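Local coordinates for choline binding protein PCPA (Streptococcus pneumoniae, PDB 4CP6), which is a pneumococcal vaccine antigen of the choline-binding protein family, probably held at the cell surface through choline, and carries a leucine-rich repeat region, at residues Ile385-Lys399 and Asn405-Val417. Residues are numbered along the deposited sequence; the frame is centred on the assembly and turned at random.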
ATOM      1  N   ILE A 385      -4.841  12.768  26.747  1.00 10.55           N
ATOM      2  CA  ILE A 385      -5.414  11.576  27.355  1.00 10.96           C
ATOM      3  C   ILE A 385      -6.494  11.904  28.386  1.00 11.97           C
ATOM      4  O   ILE A 385      -6.550  13.036  28.889  1.00 11.66           O
ATOM      5  CB  ILE A 385      -4.274  10.756  28.032  1.00 12.89           C
ATOM      6  CG1 ILE A 385      -3.598  11.526  29.201  1.00 13.70           C
ATOM      7  CG2 ILE A 385      -3.226  10.298  26.993  1.00 12.46           C
ATOM      8  CD1 ILE A 385      -2.615  10.672  30.036  1.00 12.68           C
ATOM      9  N   PRO A 386      -7.320  10.911  28.780  1.00 11.82           N
ATOM     10  CA  PRO A 386      -8.321  11.174  29.827  1.00 12.14           C
ATOM     11  C   PRO A 386      -7.651  11.554  31.150  1.00 13.00           C
ATOM     12  O   PRO A 386      -6.572  11.037  31.515  1.00 11.34           O
ATOM     13  CB  PRO A 386      -9.068   9.844  29.929  1.00 14.02           C
ATOM     14  CG  PRO A 386      -8.879   9.200  28.558  1.00 16.28           C
ATOM     15  CD  PRO A 386      -7.443   9.533  28.254  1.00 12.36           C
ATOM     16  N   GLU A 387      -8.297  12.465  31.908  1.00 11.53           N
ATOM     17  CA  GLU A 387      -7.765  12.885  33.199  1.00 10.96           C
ATOM     18  C   GLU A 387      -7.726  11.741  34.215  1.00 13.12           C
ATOM     19  O   GLU A 387      -7.003  11.822  35.212  1.00 14.30           O
ATOM     20  CB  GLU A 387      -8.555  14.080  33.731  1.00 12.37           C
ATOM     21  CG  GLU A 387      -7.938  14.707  34.963  1.00 13.47           C
ATOM     22  CD  GLU A 387      -8.574  16.042  35.274  1.00 18.61           C
ATOM     23  OE1 GLU A 387      -9.622  16.042  35.956  1.00 17.66           O
ATOM     24  OE2 GLU A 387      -8.095  17.067  34.740  1.00 17.66           O
ATOM     25  N   THR A 388      -8.512  10.671  33.961  1.00 12.06           N
ATOM     26  CA  THR A 388      -8.558   9.522  34.879  1.00 12.30           C
ATOM     27  C   THR A 388      -7.329   8.616  34.795  1.00 14.34           C
ATOM     28  O   THR A 388      -7.138   7.757  35.659  1.00 15.44           O
ATOM     29  CB  THR A 388      -9.803   8.714  34.608  1.00 14.77           C
ATOM     30  OG1 THR A 388      -9.868   8.451  33.209  1.00 14.62           O
ATOM     31  CG2 THR A 388     -11.057   9.430  35.081  1.00 15.80           C
ATOM     32  N   VAL A 389      -6.503   8.765  33.753  1.00 12.56           N
ATOM     33  CA  VAL A 389      -5.317   7.924  33.647  1.00 11.68           C
ATOM     34  C   VAL A 389      -4.377   8.261  34.808  1.00 13.18           C
ATOM     35  O   VAL A 389      -4.141   9.437  35.089  1.00 13.28           O
ATOM     36  CB  VAL A 389      -4.597   8.138  32.287  1.00 13.25           C
ATOM     37  CG1 VAL A 389      -3.325   7.283  32.202  1.00 11.75           C
ATOM     38  CG2 VAL A 389      -5.521   7.812  31.111  1.00 13.17           C
ATOM     39  N   LYS A 390      -3.825   7.231  35.456  1.00 11.61           N
ATOM     40  CA  LYS A 390      -2.884   7.400  36.543  1.00 12.17           C
ATOM     41  C   LYS A 390      -1.467   7.259  36.033  1.00 12.99           C
ATOM     42  O   LYS A 390      -1.191   6.341  35.234  1.00 12.78           O
ATOM     43  CB  LYS A 390      -3.089   6.333  37.623  1.00 12.46           C
ATOM     44  CG  LYS A 390      -4.510   5.995  37.958  1.00 33.52           C
ATOM     45  CD  LYS A 390      -4.550   4.694  38.701  1.00 51.09           C
ATOM     46  CE  LYS A 390      -5.836   4.013  38.391  1.00 67.29           C
ATOM     47  NZ  LYS A 390      -6.961   4.479  39.241  1.00 80.64           N
ATOM     48  N   PHE A 391      -0.566   8.106  36.513  1.00 12.03           N
ATOM     49  CA  PHE A 391       0.845   7.958  36.188  1.00 11.72           C
ATOM     50  C   PHE A 391       1.600   7.411  37.363  1.00 14.43           C
ATOM     51  O   PHE A 391       1.354   7.831  38.513  1.00 14.43           O
ATOM     52  CB  PHE A 391       1.480   9.288  35.804  1.00 12.54           C
ATOM     53  CG  PHE A 391       1.155   9.787  34.415  1.00 12.14           C
ATOM     54  CD1 PHE A 391       0.029  10.570  34.185  1.00 13.19           C
ATOM     55  CD2 PHE A 391       2.010   9.526  33.349  1.00 11.79           C
ATOM     56  CE1 PHE A 391      -0.249  11.064  32.906  1.00 12.88           C
ATOM     57  CE2 PHE A 391       1.726  10.012  32.066  1.00 12.91           C
ATOM     58  CZ  PHE A 391       0.597  10.774  31.851  1.00 11.77           C
ATOM     59  N   TYR A 392       2.612   6.578  37.086  1.00 13.20           N
ATOM     60  CA  TYR A 392       3.518   6.006  38.087  1.00 13.22           C
ATOM     61  C   TYR A 392       4.907   6.448  37.635  1.00 15.07           C
ATOM     62  O   TYR A 392       5.334   6.125  36.502  1.00 15.36           O
ATOM     63  CB  TYR A 392       3.370   4.474  38.189  1.00 14.34           C
ATOM     64  CG  TYR A 392       1.985   3.997  38.585  1.00 16.25           C
ATOM     65  CD1 TYR A 392       0.963   3.902  37.649  1.00 18.28           C
ATOM     66  CD2 TYR A 392       1.686   3.667  39.914  1.00 19.68           C
ATOM     67  CE1 TYR A 392      -0.324   3.492  38.014  1.00 18.87           C
ATOM     68  CE2 TYR A 392       0.406   3.243  40.285  1.00 17.09           C
ATOM     69  CZ  TYR A 392      -0.598   3.161  39.331  1.00 27.15           C
ATOM     70  OH  TYR A 392      -1.875   2.735  39.670  1.00 28.40           O
ATOM     71  N   VAL A 393       5.606   7.227  38.466  1.00 13.28           N
ATOM     72  CA  VAL A 393       6.904   7.803  38.099  1.00 12.70           C
ATOM     73  C   VAL A 393       7.955   7.507  39.180  1.00 16.59           C
ATOM     74  O   VAL A 393       7.594   7.077  40.277  1.00 15.26           O
ATOM     75  CB  VAL A 393       6.824   9.317  37.788  1.00 15.24           C
ATOM     76  CG1 VAL A 393       5.818   9.596  36.664  1.00 14.70           C
ATOM     77  CG2 VAL A 393       6.460  10.130  39.034  1.00 15.00           C
ATOM     78  N   THR A 394       9.238   7.756  38.874  1.00 14.77           N
ATOM     79  CA  THR A 394      10.319   7.396  39.794  1.00 14.63           C
ATOM     80  C   THR A 394      10.744   8.519  40.704  1.00 18.98           C
ATOM     81  O   THR A 394      11.450   8.246  41.675  1.00 18.67           O
ATOM     82  CB  THR A 394      11.542   6.875  39.000  1.00 15.76           C
ATOM     83  OG1 THR A 394      12.038   7.937  38.195  1.00 16.75           O
ATOM     84  CG2 THR A 394      11.217   5.641  38.166  1.00 15.48           C
ATOM     85  N   SER A 395      10.395   9.784  40.399  1.00 15.88           N
ATOM     86  CA  SER A 395      10.845  10.891  41.248  1.00 16.28           C
ATOM     87  C   SER A 395       9.858  12.028  41.313  1.00 18.56           C
ATOM     88  O   SER A 395       9.032  12.193  40.412  1.00 16.40           O
ATOM     89  CB  SER A 395      12.164  11.445  40.722  1.00 17.97           C
ATOM     90  OG  SER A 395      11.998  12.154  39.498  1.00 22.59           O
ATOM     91  N   GLU A 396      10.012  12.885  42.327  1.00 18.09           N
ATOM     92  CA  GLU A 396       9.219  14.099  42.454  1.00 17.92           C
ATOM     93  C   GLU A 396       9.515  15.043  41.279  1.00 19.34           C
ATOM     94  O   GLU A 396       8.587  15.702  40.821  1.00 16.52           O
ATOM     95  CB  GLU A 396       9.496  14.798  43.804  1.00 19.46           C
ATOM     96  CG  GLU A 396       8.831  14.103  44.989  1.00 25.88           C
ATOM     97  CD  GLU A 396       7.311  14.030  45.012  1.00 34.67           C
ATOM     98  OE1 GLU A 396       6.647  14.930  44.453  1.00 31.13           O
ATOM     99  OE2 GLU A 396       6.781  13.089  45.644  1.00 37.11           O
ATOM    100  N   HIS A 397      10.773  15.087  40.749  1.00 16.52           N
ATOM    101  CA  HIS A 397      11.097  15.949  39.604  1.00 16.96           C
ATOM    102  C   HIS A 397      10.292  15.514  38.376  1.00 17.25           C
ATOM    103  O   HIS A 397       9.702  16.363  37.706  1.00 17.45           O
ATOM    104  CB  HIS A 397      12.592  15.972  39.269  1.00 18.19           C
ATOM    105  CG  HIS A 397      12.909  16.773  38.039  1.00 20.80           C
ATOM    106  ND1 HIS A 397      12.594  18.121  37.956  1.00 22.63           N
ATOM    107  CD2 HIS A 397      13.428  16.373  36.851  1.00 22.35           C
ATOM    108  CE1 HIS A 397      12.980  18.510  36.751  1.00 21.82           C
ATOM    109  NE2 HIS A 397      13.495  17.494  36.051  1.00 22.52           N
ATOM    110  N   ILE A 398      10.231  14.203  38.097  1.00 15.07           N
ATOM    111  CA  ILE A 398       9.444  13.760  36.936  1.00 14.44           C
ATOM    112  C   ILE A 398       7.943  14.087  37.130  1.00 15.91           C
ATOM    113  O   ILE A 398       7.294  14.537  36.187  1.00 14.31           O
ATOM    114  CB  ILE A 398       9.759  12.306  36.609  1.00 16.22           C
ATOM    115  CG1 ILE A 398      11.192  12.265  36.040  1.00 16.20           C
ATOM    116  CG2 ILE A 398       8.735  11.719  35.591  1.00 16.43           C
ATOM    117  CD1 ILE A 398      11.835  10.857  35.947  1.00 20.54           C
ATOM    118  N   LYS A 399       7.417  13.982  38.375  1.00 13.58           N
ATOM    119  CA  LYS A 399       6.048  14.395  38.665  1.00 12.95           C
ATOM    120  C   LYS A 399       5.906  15.897  38.357  1.00 15.69           C
ATOM    121  O   LYS A 399       4.900  16.303  37.771  1.00 14.90           O
ATOM    122  CB  LYS A 399       5.707  14.079  40.150  1.00 14.28           C
ATOM    123  CG  LYS A 399       4.363  14.630  40.604  1.00 15.04           C
ATOM    124  CD  LYS A 399       3.904  13.977  41.903  1.00 17.47           C
ATOM    125  CE  LYS A 399       2.563  14.500  42.354  1.00 17.66           C
ATOM    126  NZ  LYS A 399       2.010  13.615  43.412  1.00 22.33           N
ATOM    127  N   ASN A 405       3.327  20.113  32.268  1.00 12.29           N
ATOM    128  CA  ASN A 405       3.069  19.935  30.835  1.00 12.28           C
ATOM    129  C   ASN A 405       1.762  19.264  30.492  1.00 13.85           C
ATOM    130  O   ASN A 405       1.276  19.461  29.368  1.00 13.57           O
ATOM    131  CB  ASN A 405       4.234  19.190  30.199  1.00 11.42           C
ATOM    132  CG  ASN A 405       5.496  20.013  30.275  1.00 15.00           C
ATOM    133  OD1 ASN A 405       6.379  19.808  31.148  1.00 16.73           O
ATOM    134  ND2 ASN A 405       5.564  21.030  29.459  1.00 12.86           N
ATOM    135  N   LEU A 406       1.176  18.516  31.416  1.00 12.43           N
ATOM    136  CA  LEU A 406      -0.085  17.825  31.143  1.00 11.87           C
ATOM    137  C   LEU A 406      -1.254  18.771  31.021  1.00 13.85           C
ATOM    138  O   LEU A 406      -1.437  19.642  31.884  1.00 13.84           O
ATOM    139  CB  LEU A 406      -0.428  16.795  32.222  1.00 11.70           C
ATOM    140  CG  LEU A 406       0.351  15.496  32.214  1.00 13.25           C
ATOM    141  CD1 LEU A 406       0.103  14.746  33.497  1.00 14.15           C
ATOM    142  CD2 LEU A 406      -0.035  14.631  30.987  1.00 12.83           C
ATOM    143  N   SER A 407      -2.111  18.552  30.008  1.00 12.26           N
ATOM    144  CA  SER A 407      -3.300  19.377  29.836  1.00 12.16           C
ATOM    145  C   SER A 407      -4.400  18.966  30.807  1.00 16.55           C
ATOM    146  O   SER A 407      -5.432  19.656  30.897  1.00 18.34           O
ATOM    147  CB  SER A 407      -3.832  19.246  28.416  1.00 14.26           C
ATOM    148  OG  SER A 407      -4.141  17.886  28.129  1.00 17.24           O
ATOM    149  N   THR A 408      -4.203  17.826  31.481  1.00 12.73           N
ATOM    150  CA  THR A 408      -5.158  17.270  32.443  1.00 11.40           C
ATOM    151  C   THR A 408      -4.468  17.137  33.807  1.00 13.86           C
ATOM    152  O   THR A 408      -3.237  17.044  33.889  1.00 14.29           O
ATOM    153  CB  THR A 408      -5.652  15.904  31.910  1.00 12.43           C
ATOM    154  OG1 THR A 408      -4.540  15.151  31.392  1.00 11.93           O
ATOM    155  CG2 THR A 408      -6.686  16.071  30.796  1.00 13.43           C
ATOM    156  N   SER A 409      -5.281  17.075  34.876  1.00 12.28           N
ATOM    157  CA  SER A 409      -4.796  16.992  36.266  1.00 12.69           C
ATOM    158  C   SER A 409      -4.780  15.540  36.760  1.00 16.85           C
ATOM    159  O   SER A 409      -5.429  15.196  37.753  1.00 16.37           O
ATOM    160  CB  SER A 409      -5.701  17.824  37.173  1.00 15.99           C
ATOM    161  OG  SER A 409      -5.664  19.192  36.803  1.00 24.33           O
ATOM    162  N   ASN A 410      -4.039  14.682  36.057  1.00 13.62           N
ATOM    163  CA  ASN A 410      -3.986  13.255  36.371  1.00 12.48           C
ATOM    164  C   ASN A 410      -3.371  12.976  37.738  1.00 14.40           C
ATOM    165  O   ASN A 410      -2.439  13.677  38.144  1.00 14.46           O
ATOM    166  CB  ASN A 410      -3.109  12.537  35.339  1.00 13.02           C
ATOM    167  CG  ASN A 410      -3.618  12.727  33.937  1.00 14.73           C
ATOM    168  OD1 ASN A 410      -3.503  13.809  33.378  1.00 14.33           O
ATOM    169  ND2 ASN A 410      -4.211  11.700  33.360  1.00 12.00           N
ATOM    170  N   ASP A 411      -3.821  11.886  38.379  1.00 13.07           N
ATOM    171  CA  ASP A 411      -3.186  11.408  39.603  1.00 12.70           C
ATOM    172  C   ASP A 411      -1.769  10.891  39.203  1.00 15.76           C
ATOM    173  O   ASP A 411      -1.650  10.095  38.256  1.00 14.32           O
ATOM    174  CB  ASP A 411      -4.023  10.250  40.159  1.00 14.76           C
ATOM    175  CG  ASP A 411      -3.551   9.720  41.488  1.00 17.75           C
ATOM    176  OD1 ASP A 411      -2.923  10.484  42.230  1.00 18.26           O
ATOM    177  OD2 ASP A 411      -3.874   8.550  41.803  1.00 18.71           O
ATOM    178  N   ILE A 412      -0.719  11.380  39.878  1.00 13.21           N
ATOM    179  CA  ILE A 412       0.669  10.989  39.655  1.00 12.47           C
ATOM    180  C   ILE A 412       1.216  10.448  40.970  1.00 17.44           C
ATOM    181  O   ILE A 412       1.235  11.166  41.992  1.00 16.41           O
ATOM    182  CB  ILE A 412       1.546  12.136  39.135  1.00 14.36           C
ATOM    183  CG1 ILE A 412       0.939  12.771  37.849  1.00 14.63           C
ATOM    184  CG2 ILE A 412       2.975  11.627  38.892  1.00 15.54           C
ATOM    185  CD1 ILE A 412       1.539  14.076  37.501  1.00 15.13           C
ATOM    186  N   ILE A 413       1.648   9.184  40.929  1.00 14.01           N
ATOM    187  CA  ILE A 413       2.207   8.465  42.084  1.00 14.50           C
ATOM    188  C   ILE A 413       3.713   8.331  41.927  1.00 16.78           C
ATOM    189  O   ILE A 413       4.194   7.798  40.908  1.00 17.68           O
ATOM    190  CB  ILE A 413       1.492   7.102  42.248  1.00 17.86           C
ATOM    191  CG1 ILE A 413      -0.033   7.333  42.460  1.00 18.92           C
ATOM    192  CG2 ILE A 413       2.110   6.301  43.420  1.00 18.28           C
ATOM    193  CD1 ILE A 413      -0.932   6.097  42.267  1.00 26.17           C
ATOM    194  N   VAL A 414       4.476   8.812  42.911  1.00 15.56           N
ATOM    195  CA  VAL A 414       5.935   8.693  42.914  1.00 15.82           C
ATOM    196  C   VAL A 414       6.263   7.397  43.674  1.00 22.14           C
ATOM    197  O   VAL A 414       5.936   7.267  44.859  1.00 20.82           O
ATOM    198  CB  VAL A 414       6.640   9.923  43.549  1.00 18.91           C
ATOM    199  CG1 VAL A 414       8.150   9.726  43.606  1.00 19.55           C
ATOM    200  CG2 VAL A 414       6.289  11.201  42.788  1.00 19.19           C
ATOM    201  N   GLU A 415       6.902   6.445  43.003  1.00 19.99           N
ATOM    202  CA  GLU A 415       7.262   5.166  43.629  1.00 21.64           C
ATOM    203  C   GLU A 415       8.297   5.375  44.757  1.00 26.95           C
ATOM    204  O   GLU A 415       9.109   6.298  44.696  1.00 26.95           O
ATOM    205  CB  GLU A 415       7.842   4.233  42.545  1.00 24.01           C
ATOM    206  CG  GLU A 415       8.127   2.792  42.963  1.00 40.56           C
ATOM    207  CD  GLU A 415       8.392   1.792  41.847  1.00 68.62           C
ATOM    208  OE1 GLU A 415       8.919   2.196  40.783  1.00 62.08           O
ATOM    209  OE2 GLU A 415       8.091   0.592  42.052  1.00 58.43           O
ATOM    210  N   LYS A 416       8.255   4.516  45.779  1.00 24.19           N
ATOM    211  CA  LYS A 416       9.232   4.513  46.870  1.00 24.92           C
ATOM    212  C   LYS A 416      10.608   4.142  46.274  1.00 31.52           C
ATOM    213  O   LYS A 416      10.662   3.337  45.336  1.00 32.15           O
ATOM    214  CB  LYS A 416       8.837   3.476  47.925  1.00 27.16           C
ATOM    215  CG  LYS A 416       7.624   3.863  48.747  1.00 31.74           C
ATOM    216  CD  LYS A 416       7.373   2.815  49.829  1.00 34.80           C
ATOM    217  CE  LYS A 416       6.339   3.266  50.829  1.00 30.79           C
ATOM    218  NZ  LYS A 416       4.975   3.358  50.222  1.00 25.95           N
ATOM    219  N   VAL A 417      11.700   4.749  46.785  1.00 28.21           N
ATOM    220  CA  VAL A 417      13.069   4.505  46.289  1.00 56.62           C
ATOM    221  C   VAL A 417      13.529   3.044  46.520  1.00 82.62           C
ATOM    222  O   VAL A 417      13.171   2.409  47.510  1.00 42.14           O
ATOM    223  CB  VAL A 417      14.085   5.543  46.842  1.00 60.62           C
ATOM    224  CG1 VAL A 417      15.525   5.173  46.487  1.00 60.38           C
ATOM    225  CG2 VAL A 417      13.757   6.949  46.343  1.00 60.40           C
TER
HETATM  226  O   HOH W   1      -3.792  14.931  28.464  1.00 14.04           O
HETATM  227  O   HOH W   2      -5.929  10.331  37.229  1.00 17.14           O
HETATM  228  O   HOH W   3      11.634   5.828  42.799  1.00 35.69           O
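I412, F391 and V414 bury the most surface where strand 412-414 pairs in parallel with strand 390-393. Four straight backbone bonds join the strands: F391 N to D411 O, I413 N to F391 O, V393 N to I413 O and E415 N to V393 O.

F391, V393, I412 and V414 share one face of the sheet, turned to helix 396-405. I412 CG2 lies 3.8 Å from V393 CG2 and 3.7 Å from K399 CG. K399 runs past it fully extended, with CG anti to the backbone N (chi1 173°). K399 NZ reaches I412 O at 2.9 Å, 23° off the carbonyl plane. V414 sets CG1 on the S395 backbone and CG2 against the E396 carboxylate and K399 CD.

The F391 ring meets N410 CB at its edge, and L406 CD1 approaches F391 CE1 at 3.7 Å. N410 ND2 donates to V389 O at 2.8 Å and weakly to P386 O, while N410 OD1 accepts from T408 OG1 at 2.6 Å. The amide is thus held at both ends.

This right-handed beta-alpha-beta unit ends the parallel sheet that begins with strand 319-322, consistent with a C-terminal cap. Apolar packing seats the helix, K399 ties it to the edge strand, and N410 secures the P386-V389 turn.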